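Local atomic coordinates of macrophage migration inhibitory factor (Plasmodium berghei, PDB entry 2WKB), a protein that belongs to the macrophage migration inhibitory factor family, small alpha/beta proteins whose two-helix, sheet-forming chains assemble as trimers. Residues T7-P12 with L88-R93; Q17-E22 with T81-N86; E24-N29 with S74-K79. All coordinates share one frame; numbering follows the deposited sequence.

Contact 1: residues T7-P12 with L88-R93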
loop_
_atom_site.group_PDB
_atom_site.type_symbol
_atom_site.label_atom_id
_atom_site.label_comp_id
_atom_site.label_asym_id
_atom_site.label_seq_id
_atom_site.Cartn_x
_atom_site.Cartn_y
_atom_site.Cartn_z
ATOM N N THR E 7 1.191 -3.704 10.293
ATOM C CA THR E 7 0.807 -4.138 11.659
ATOM C C THR E 7 0.603 -2.903 12.576
ATOM O O THR E 7 1.242 -1.903 12.357
ATOM C CB THR E 7 1.894 -5.088 12.320
ATOM O OG1 THR E 7 1.395 -5.508 13.560
ATOM C CG2 THR E 7 3.314 -4.439 12.458
ATOM N N ASN E 8 -0.274 -3.034 13.577
ATOM C CA ASN E 8 -0.433 -1.982 14.590
ATOM C C ASN E 8 0.512 -2.273 15.783
ATOM O O ASN E 8 0.364 -1.649 16.879
ATOM C CB ASN E 8 -1.912 -1.880 15.070
ATOM C CG ASN E 8 -2.472 -3.226 15.492
ATOM O OD1 ASN E 8 -1.719 -4.110 15.865
ATOM N ND2 ASN E 8 -3.781 -3.402 15.381
ATOM N N ILE E 9 1.332 -3.296 15.662
ATOM C CA ILE E 9 2.274 -3.624 16.755
ATOM C C ILE E 9 3.537 -2.809 16.642
ATOM O O ILE E 9 4.216 -2.827 15.648
ATOM C CB ILE E 9 2.552 -5.129 16.841
ATOM C CG1 ILE E 9 1.250 -5.839 17.218
ATOM C CG2 ILE E 9 3.743 -5.371 17.857
ATOM C CD1 ILE E 9 1.393 -7.321 17.175
ATOM N N SER E 10 3.885 -2.096 17.726
ATOM C CA SER E 10 5.042 -1.164 17.727
ATOM C C SER E 10 6.358 -1.841 18.155
ATOM O O SER E 10 6.472 -2.373 19.303
ATOM C CB SER E 10 4.722 -0.039 18.781
ATOM O OG SER E 10 5.831 0.905 18.822
ATOM N N ILE E 11 7.360 -1.863 17.273
ATOM C CA ILE E 11 8.653 -2.478 17.628
ATOM C C ILE E 11 9.786 -1.556 17.144
ATOM O O ILE E 11 9.640 -0.806 16.168
ATOM C CB ILE E 11 8.904 -3.861 17.019
ATOM C CG1 ILE E 11 8.692 -3.753 15.509
ATOM C CG2 ILE E 11 8.015 -4.926 17.706
ATOM C CD1 ILE E 11 8.958 -5.116 14.804
ATOM N N PRO E 12 10.941 -1.650 17.810
ATOM C CA PRO E 12 12.012 -0.782 17.386
ATOM C C PRO E 12 12.593 -1.194 16.045
ATOM O O PRO E 12 12.452 -2.360 15.627
ATOM C CB PRO E 12 13.112 -0.960 18.476
ATOM C CG PRO E 12 12.524 -1.862 19.550
ATOM C CD PRO E 12 11.248 -2.483 19.002
ATOM N N LEU E 88 6.760 -10.773 17.843
ATOM C CA LEU E 88 5.820 -9.671 18.086
ATOM C C LEU E 88 4.770 -9.970 19.104
ATOM O O LEU E 88 3.939 -9.091 19.406
ATOM C CB LEU E 88 5.135 -9.227 16.804
ATOM C CG LEU E 88 5.931 -8.264 15.888
ATOM C CD1 LEU E 88 7.319 -8.724 15.504
ATOM C CD2 LEU E 88 5.093 -8.084 14.641
ATOM N N SER E 89 4.815 -11.196 19.605
ATOM C CA SER E 89 3.828 -11.826 20.489
ATOM C C SER E 89 2.403 -11.631 20.029
ATOM O O SER E 89 1.509 -11.462 20.857
ATOM C CB SER E 89 3.955 -11.346 21.941
ATOM O OG SER E 89 5.309 -11.095 22.271
ATOM N N VAL E 90 2.176 -11.568 18.712
ATOM C CA VAL E 90 0.799 -11.489 18.216
ATOM C C VAL E 90 0.179 -12.914 18.347
ATOM O O VAL E 90 0.892 -13.924 18.217
ATOM C CB VAL E 90 0.832 -11.003 16.766
ATOM C CG1 VAL E 90 1.651 -11.979 15.933
ATOM C CG2 VAL E 90 -0.582 -10.842 16.161
ATOM N N LYS E 91 -1.117 -12.982 18.638
ATOM C CA LYS E 91 -1.887 -14.233 18.578
ATOM C C LYS E 91 -1.929 -14.737 17.114
ATOM O O LYS E 91 -2.246 -13.945 16.205
ATOM C CB LYS E 91 -3.342 -13.954 18.936
ATOM C CG LYS E 91 -3.622 -13.636 20.402
ATOM C CD LYS E 91 -5.073 -13.143 20.503
ATOM C CE LYS E 91 -5.272 -12.238 21.727
ATOM N NZ LYS E 91 -5.179 -13.006 22.967
ATOM N N PRO E 92 -1.626 -16.026 16.885
ATOM C CA PRO E 92 -1.803 -16.551 15.504
ATOM C C PRO E 92 -3.153 -16.235 14.865
ATOM O O PRO E 92 -3.238 -15.928 13.648
ATOM C CB PRO E 92 -1.568 -18.091 15.666
ATOM C CG PRO E 92 -0.612 -18.200 16.766
ATOM C CD PRO E 92 -0.907 -16.987 17.741
ATOM N N ARG E 93 -4.247 -16.282 15.621
ATOM C CA ARG E 93 -5.483 -15.872 15.058
ATOM C C ARG E 93 -5.627 -14.400 14.634
ATOM O O ARG E 93 -6.579 -14.065 13.919
ATOM C CB ARG E 93 -6.687 -16.280 15.906
ATOM C CG ARG E 93 -6.771 -15.415 17.240
ATOM C CD ARG E 93 -8.065 -15.759 18.136
ATOM N NE ARG E 93 -9.344 -15.882 17.390
ATOM C CZ ARG E 93 -10.181 -16.921 17.518
ATOM N NH1 ARG E 93 -9.839 -17.950 18.326
ATOM N NH2 ARG E 93 -11.317 -16.980 16.802
#
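Ile-9 lies across Leu-88 and Val-90 where two connecting loops of the macrophage migration inhibitory factor fold meet at one end of its helix pair. The segment 7-12 leads from strand 4-7 into helix 13-31, while 88-93 leaves helix 73-88 on its way to strand 95-100; each is a loop of a beta-alpha-beta crossover. Most of the close packing is made by Ile-9. With CG1 turned away from its own carbonyl carbon (chi1 -65°) and the chain then fully extended, CD1 is carried to the far loop, where it meets Val-90 CB at 3.7 Å, the two side chains crossing at about a right angle. The same methyl sits 3.8 Å from Leu-88 O, so it touches the backbone of Leu-88 and the side chain of Val-90. The other branch, CG2, comes against Leu-88 CG at 4.1 Å. Cys-58 of strand 58-63 touches Ile-9, Leu-88 and Val-90 alike and so closes this cluster on the sheet side. Toward Ile-11 the contact thins out to one pair of methyls, Ile-11 CD1 and Leu-88 CD1, 4.0 Å apart, with the side chains again nearly perpendicular; Ile-11, partly exposed, forms the loose side and rests on Ala-16 as well. No hydrogen bond links the two segments; Ile-9 O and Ile-11 N of the first loop both bond to the hydroxyl of Tyr-42 in strand 39-44. The chain just before Ile-9 is set by an ST turn on Thr-7, whose OG1 is also hydrogen-bonded to Tyr-57 O: Ile-9 N donates to Thr-7 OG1 over 3.1 Å, with an N-H...O angle of 161°.

Contact 2: residues Q17-E22 with T81-N86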
loop_
_atom_site.group_PDB
_atom_site.type_symbol
_atom_site.label_atom_id
_atom_site.label_comp_id
_atom_site.label_asym_id
_atom_site.label_seq_id
_atom_site.Cartn_x
_atom_site.Cartn_y
_atom_site.Cartn_z
ATOM N N GLN E 17 14.176 -4.949 11.655
ATOM C CA GLN E 17 15.214 -5.482 10.736
ATOM C C GLN E 17 15.399 -6.951 10.947
ATOM O O GLN E 17 15.420 -7.687 10.005
ATOM C CB GLN E 17 16.548 -4.697 10.831
ATOM C CG GLN E 17 16.377 -3.254 10.379
ATOM C CD GLN E 17 15.881 -3.174 8.884
ATOM O OE1 GLN E 17 14.797 -2.613 8.591
ATOM N NE2 GLN E 17 16.630 -3.756 7.996
ATOM N N ASN E 18 15.571 -7.373 12.209
ATOM C CA ASN E 18 15.772 -8.791 12.517
ATOM C C ASN E 18 14.618 -9.669 12.113
ATOM O O ASN E 18 14.827 -10.775 11.568
ATOM C CB ASN E 18 16.001 -8.961 14.034
ATOM C CG ASN E 18 17.355 -8.411 14.484
ATOM O OD1 ASN E 18 18.256 -8.186 13.669
ATOM N ND2 ASN E 18 17.492 -8.182 15.805
ATOM N N THR E 19 13.410 -9.150 12.327
ATOM C CA THR E 19 12.201 -9.880 11.975
ATOM C C THR E 19 12.084 -10.024 10.436
ATOM O O THR E 19 11.846 -11.128 9.947
ATOM C CB THR E 19 10.933 -9.159 12.528
ATOM O OG1 THR E 19 11.017 -9.165 13.952
ATOM C CG2 THR E 19 9.675 -9.946 12.157
ATOM N N LEU E 20 12.307 -8.947 9.710
ATOM C CA LEU E 20 12.225 -8.987 8.226
ATOM C C LEU E 20 13.323 -9.922 7.709
ATOM O O LEU E 20 13.105 -10.668 6.751
ATOM C CB LEU E 20 12.356 -7.586 7.604
ATOM C CG LEU E 20 11.181 -6.608 7.981
ATOM C CD1 LEU E 20 11.499 -5.148 7.543
ATOM C CD2 LEU E 20 9.816 -7.156 7.343
ATOM N N SER E 21 14.520 -9.899 8.309
ATOM C CA SER E 21 15.592 -10.750 7.792
ATOM C C SER E 21 15.245 -12.222 7.972
ATOM O O SER E 21 15.502 -13.049 7.094
ATOM C CB SER E 21 16.940 -10.342 8.539
ATOM O OG SER E 21 17.881 -11.353 8.239
ATOM N N GLU E 22 14.571 -12.554 9.070
ATOM C CA GLU E 22 14.154 -13.900 9.356
ATOM C C GLU E 22 13.053 -14.369 8.386
ATOM O O GLU E 22 13.081 -15.521 7.913
ATOM C CB GLU E 22 13.671 -14.045 10.806
ATOM C CG GLU E 22 14.861 -13.970 11.819
ATOM C CD GLU E 22 14.467 -14.412 13.247
ATOM O OE1 GLU E 22 13.475 -15.176 13.394
ATOM O OE2 GLU E 22 15.169 -13.973 14.207
ATOM N N THR E 81 3.884 -17.176 10.361
ATOM C CA THR E 81 3.026 -17.051 11.566
ATOM C C THR E 81 3.913 -17.320 12.815
ATOM O O THR E 81 3.828 -16.548 13.839
ATOM C CB THR E 81 1.840 -17.997 11.512
ATOM O OG1 THR E 81 1.044 -17.669 10.369
ATOM C CG2 THR E 81 0.924 -17.891 12.765
ATOM N N LYS E 82 4.712 -18.356 12.762
ATOM C CA LYS E 82 5.624 -18.692 13.890
ATOM C C LYS E 82 6.652 -17.626 14.219
ATOM O O LYS E 82 6.799 -17.219 15.404
ATOM C CB LYS E 82 6.359 -20.018 13.668
ATOM C CG LYS E 82 5.468 -21.157 13.375
ATOM C CD LYS E 82 4.723 -21.703 14.549
ATOM C CE LYS E 82 4.477 -23.219 14.287
ATOM N NZ LYS E 82 3.163 -23.527 13.581
ATOM N N ILE E 83 7.310 -17.096 13.189
ATOM C CA ILE E 83 8.196 -15.968 13.365
ATOM C C ILE E 83 7.487 -14.746 14.011
ATOM O O ILE E 83 8.009 -14.099 14.972
ATOM C CB ILE E 83 8.819 -15.522 12.017
ATOM C CG1 ILE E 83 9.788 -16.604 11.493
ATOM C CG2 ILE E 83 9.506 -14.122 12.150
ATOM C CD1 ILE E 83 10.189 -16.411 9.972
ATOM N N LEU E 84 6.312 -14.387 13.532
ATOM C CA LEU E 84 5.687 -13.189 14.130
ATOM C C LEU E 84 5.142 -13.437 15.563
ATOM O O LEU E 84 5.197 -12.539 16.428
ATOM C CB LEU E 84 4.507 -12.725 13.267
ATOM C CG LEU E 84 4.913 -12.330 11.872
ATOM C CD1 LEU E 84 3.616 -12.080 11.072
ATOM C CD2 LEU E 84 5.766 -11.063 11.891
ATOM N N SER E 85 4.576 -14.609 15.806
ATOM C CA SER E 85 4.058 -14.844 17.130
ATOM C C SER E 85 5.256 -14.903 18.127
ATOM O O SER E 85 5.116 -14.466 19.278
ATOM C CB SER E 85 3.178 -16.092 17.181
ATOM O OG SER E 85 3.975 -17.203 16.937
ATOM N N ASN E 86 6.420 -15.368 17.679
ATOM C CA ASN E 86 7.654 -15.304 18.468
ATOM C C ASN E 86 8.113 -13.864 18.707
ATOM O O ASN E 86 8.152 -13.395 19.875
ATOM C CB ASN E 86 8.767 -16.228 17.869
ATOM C CG ASN E 86 10.116 -16.144 18.648
ATOM O OD1 ASN E 86 10.119 -15.990 19.873
ATOM N ND2 ASN E 86 11.254 -16.247 17.926
HETATM O O HOH W 1 11.215 -17.097 15.243
#
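Glu-22 OE1, which also lies 4.3 Å from Ile-83 CG2, is the polar atom that draws partners at the outer edge of this helix pair. It is hydrogen-bonded to His-87 NE2, one residue beyond the segment 81-86, and a water donates to it weakly over 3.5 Å. That water in turn accepts from Asn-86 ND2 at 2.8 Å, so the carboxylate and the amide are joined through solvent on the outer side of the contact. The two helices, 13-31 and 73-88, run antiparallel side by side over one face of the sheet, as in other members of the family; the axes of 17-22 and 81-86 come within 10.4 Å at an angle of 165°. Beneath these polar groups the packing is aliphatic. Ile-83 directs its CB toward the other helix, and its extended CG1 arm brings CD1 over the backbone of Glu-22, 3.7 Å from Glu-22 O. Its CG2 passes alongside Thr-19 CG2 at 4.2 Å, the two side chains running in opposite directions. Thr-19 keeps OG1 beside its backbone N (chi1 -64°), where it bonds to Lys-15 O one turn back, and this puts CG2 opposite that N and toward the contact. The threonine thus gives the contact its apolar branch, and CG2 also meets Leu-84 CD2 at 4.1 Å, the side chains at about a right angle. Leu-84 directs its CB away from helix 13-31 and also packs on Cys-58 and Val-60 of the sheet, but CD2 reaches back. No direct hydrogen bond joins the segments 17-22 and 81-86, so the buried side relies on methyl packing, while the carboxylate of Glu-22 could help stabilise a proton on His-87 at the outer edge.

Contact 3: residues E24-N29 with S74-K79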
loop_
_atom_site.group_PDB
_atom_site.type_symbol
_atom_site.label_atom_id
_atom_site.label_comp_id
_atom_site.label_asym_id
_atom_site.label_seq_id
_atom_site.Cartn_x
_atom_site.Cartn_y
_atom_site.Cartn_z
ATOM N N GLU E 24 12.672 -13.072 5.300
ATOM C CA GLU E 24 13.440 -13.305 4.055
ATOM C C GLU E 24 14.114 -14.685 4.019
ATOM O O GLU E 24 14.045 -15.369 2.995
ATOM C CB GLU E 24 14.444 -12.186 3.787
ATOM C CG GLU E 24 13.832 -10.835 3.589
ATOM C CD GLU E 24 14.863 -9.678 3.615
ATOM O OE1 GLU E 24 16.053 -9.971 3.857
ATOM O OE2 GLU E 24 14.438 -8.506 3.394
ATOM N N ASP E 25 14.721 -15.100 5.135
ATOM C CA ASP E 25 15.401 -16.401 5.261
ATOM C C ASP E 25 14.342 -17.514 5.052
ATOM O O ASP E 25 14.570 -18.526 4.317
ATOM C CB ASP E 25 16.006 -16.618 6.665
ATOM C CG ASP E 25 17.238 -15.788 6.924
ATOM O OD1 ASP E 25 17.898 -15.364 5.916
ATOM O OD2 ASP E 25 17.494 -15.550 8.169
ATOM N N ALA E 26 13.193 -17.345 5.680
ATOM C CA ALA E 26 12.122 -18.356 5.515
ATOM C C ALA E 26 11.667 -18.478 4.079
ATOM O O ALA E 26 11.440 -19.594 3.617
ATOM C CB ALA E 26 10.871 -18.052 6.459
ATOM N N ILE E 27 11.480 -17.352 3.391
ATOM C CA ILE E 27 11.042 -17.360 1.968
ATOM C C ILE E 27 12.147 -18.091 1.130
ATOM O O ILE E 27 11.883 -19.025 0.313
ATOM C CB ILE E 27 10.861 -15.930 1.456
ATOM C CG1 ILE E 27 9.637 -15.241 2.136
ATOM C CG2 ILE E 27 10.626 -15.918 -0.118
ATOM C CD1 ILE E 27 9.518 -13.743 1.829
ATOM N N SER E 28 13.391 -17.638 1.297
ATOM C CA SER E 28 14.495 -18.235 0.523
ATOM C C SER E 28 14.601 -19.706 0.851
ATOM O O SER E 28 14.800 -20.522 -0.059
ATOM C CB SER E 28 15.825 -17.537 0.963
ATOM O OG SER E 28 16.924 -18.133 0.259
ATOM N N ASN E 29 14.498 -20.050 2.130
ATOM C CA ASN E 29 14.646 -21.435 2.553
ATOM C C ASN E 29 13.581 -22.305 1.881
ATOM O O ASN E 29 13.934 -23.235 1.123
ATOM C CB ASN E 29 14.597 -21.572 4.076
ATOM C CG ASN E 29 15.950 -21.300 4.742
ATOM O OD1 ASN E 29 17.007 -21.604 4.185
ATOM N ND2 ASN E 29 15.913 -20.765 5.952
ATOM N N SER E 74 1.289 -22.582 1.902
ATOM C CA SER E 74 0.843 -22.877 3.233
ATOM C C SER E 74 2.040 -23.096 4.188
ATOM O O SER E 74 2.056 -22.578 5.300
ATOM C CB SER E 74 -0.100 -24.107 3.221
ATOM O OG SER E 74 -0.554 -24.311 4.552
ATOM N N LEU E 75 3.057 -23.828 3.729
ATOM C CA LEU E 75 4.246 -24.014 4.463
ATOM C C LEU E 75 4.899 -22.657 4.836
ATOM O O LEU E 75 5.343 -22.464 5.967
ATOM C CB LEU E 75 5.221 -24.893 3.607
ATOM C CG LEU E 75 4.649 -26.156 2.897
ATOM C CD1 LEU E 75 4.555 -27.336 3.914
ATOM C CD2 LEU E 75 3.231 -25.986 2.002
ATOM N N LEU E 76 5.012 -21.759 3.866
ATOM C CA LEU E 76 5.588 -20.407 4.111
ATOM C C LEU E 76 4.682 -19.609 5.098
ATOM O O LEU E 76 5.184 -18.965 6.031
ATOM C CB LEU E 76 5.693 -19.669 2.795
ATOM C CG LEU E 76 6.392 -18.295 2.879
ATOM C CD1 LEU E 76 7.801 -18.229 3.762
ATOM C CD2 LEU E 76 6.591 -17.722 1.469
ATOM N N ALA E 77 3.376 -19.698 4.919
ATOM C CA ALA E 77 2.500 -18.952 5.824
ATOM C C ALA E 77 2.624 -19.468 7.264
ATOM O O ALA E 77 2.597 -18.662 8.215
ATOM C CB ALA E 77 0.938 -18.966 5.318
ATOM N N ASP E 78 2.780 -20.788 7.425
ATOM C CA ASP E 78 2.957 -21.411 8.739
ATOM C C ASP E 78 4.273 -20.863 9.326
ATOM O O ASP E 78 4.296 -20.385 10.459
ATOM C CB ASP E 78 2.995 -22.911 8.568
ATOM C CG ASP E 78 3.080 -23.697 9.917
ATOM O OD1 ASP E 78 3.367 -23.146 10.989
ATOM O OD2 ASP E 78 2.818 -24.905 9.891
ATOM N N LYS E 79 5.344 -20.828 8.542
ATOM C CA LYS E 79 6.612 -20.332 9.094
ATOM C C LYS E 79 6.561 -18.863 9.486
ATOM O O LYS E 79 7.114 -18.434 10.554
ATOM C CB LYS E 79 7.771 -20.519 8.140
ATOM C CG LYS E 79 9.069 -19.983 8.778
ATOM C CD LYS E 79 9.551 -20.938 9.976
ATOM C CE LYS E 79 11.006 -20.615 10.515
ATOM N NZ LYS E 79 11.268 -21.551 11.670
#
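In the antiparallel helix pair that lies on one face of the sheet, Leu-76 of helix 73-88 reaches over to Ala-26 and Ile-27 of helix 13-31. Its CG stands opposite the backbone N (chi1 -175°), which swings the end of the side chain nearer to the other helix than its first bond would suggest. CD1 settles against the backbone between the two partners, 3.8 Å from Ile-27 N, and lies 4.1 Å from Ala-26 CB. Both methyls of Leu-76 come against Ile-27 CG1, CD1 at 3.9 Å and CD2 at 4.0 Å. The axes of 24-29 and 74-79 are 9.9 Å apart at their closest and make an angle of 158°, and the small side chain of Ala-26 probably helps CD1 approach the main chain. In this macrophage migration inhibitory factor fold the pair packs on its own sheet, where Leu-76 touches Phe-99 of strand 95-100, and also meets both other subunits of the trimer. Ala-77 packs on Phe-114 of the second subunit; Glu-24, whose CB points away from helix 73-88, has a salt bridge from OE1 to Arg-49 of the third subunit. The solvent side belongs to Lys-79. Its CG comes down on Ala-26 CB at 3.5 Å, a close approach for two aliphatic carbons. There the chain bends (chi2 71°), so that the remaining methylenes lead the ammonium group away from the alanine.

In the fold
The three contacts follow the helix pair from one end to the other. Contacts 2 and 3 are successive patches between helices 13-31 and 73-88, their centres 10 Å apart, and Ile-83 CD1 of contact 2 meets Ala-26 CB of contact 3 at 3.9 Å, which joins the two patches. Contact 1 adds the loops beyond that pair; its centre is also 10 Å from that of contact 2, and Leu-88 CD1 lies 4.0 Å from Thr-19 OG1. Contacts 1 and 3 do not touch: their centres are 18 Å apart and their nearest atoms about 8 Å. All three also have residues that reach the second subunit of the trimer.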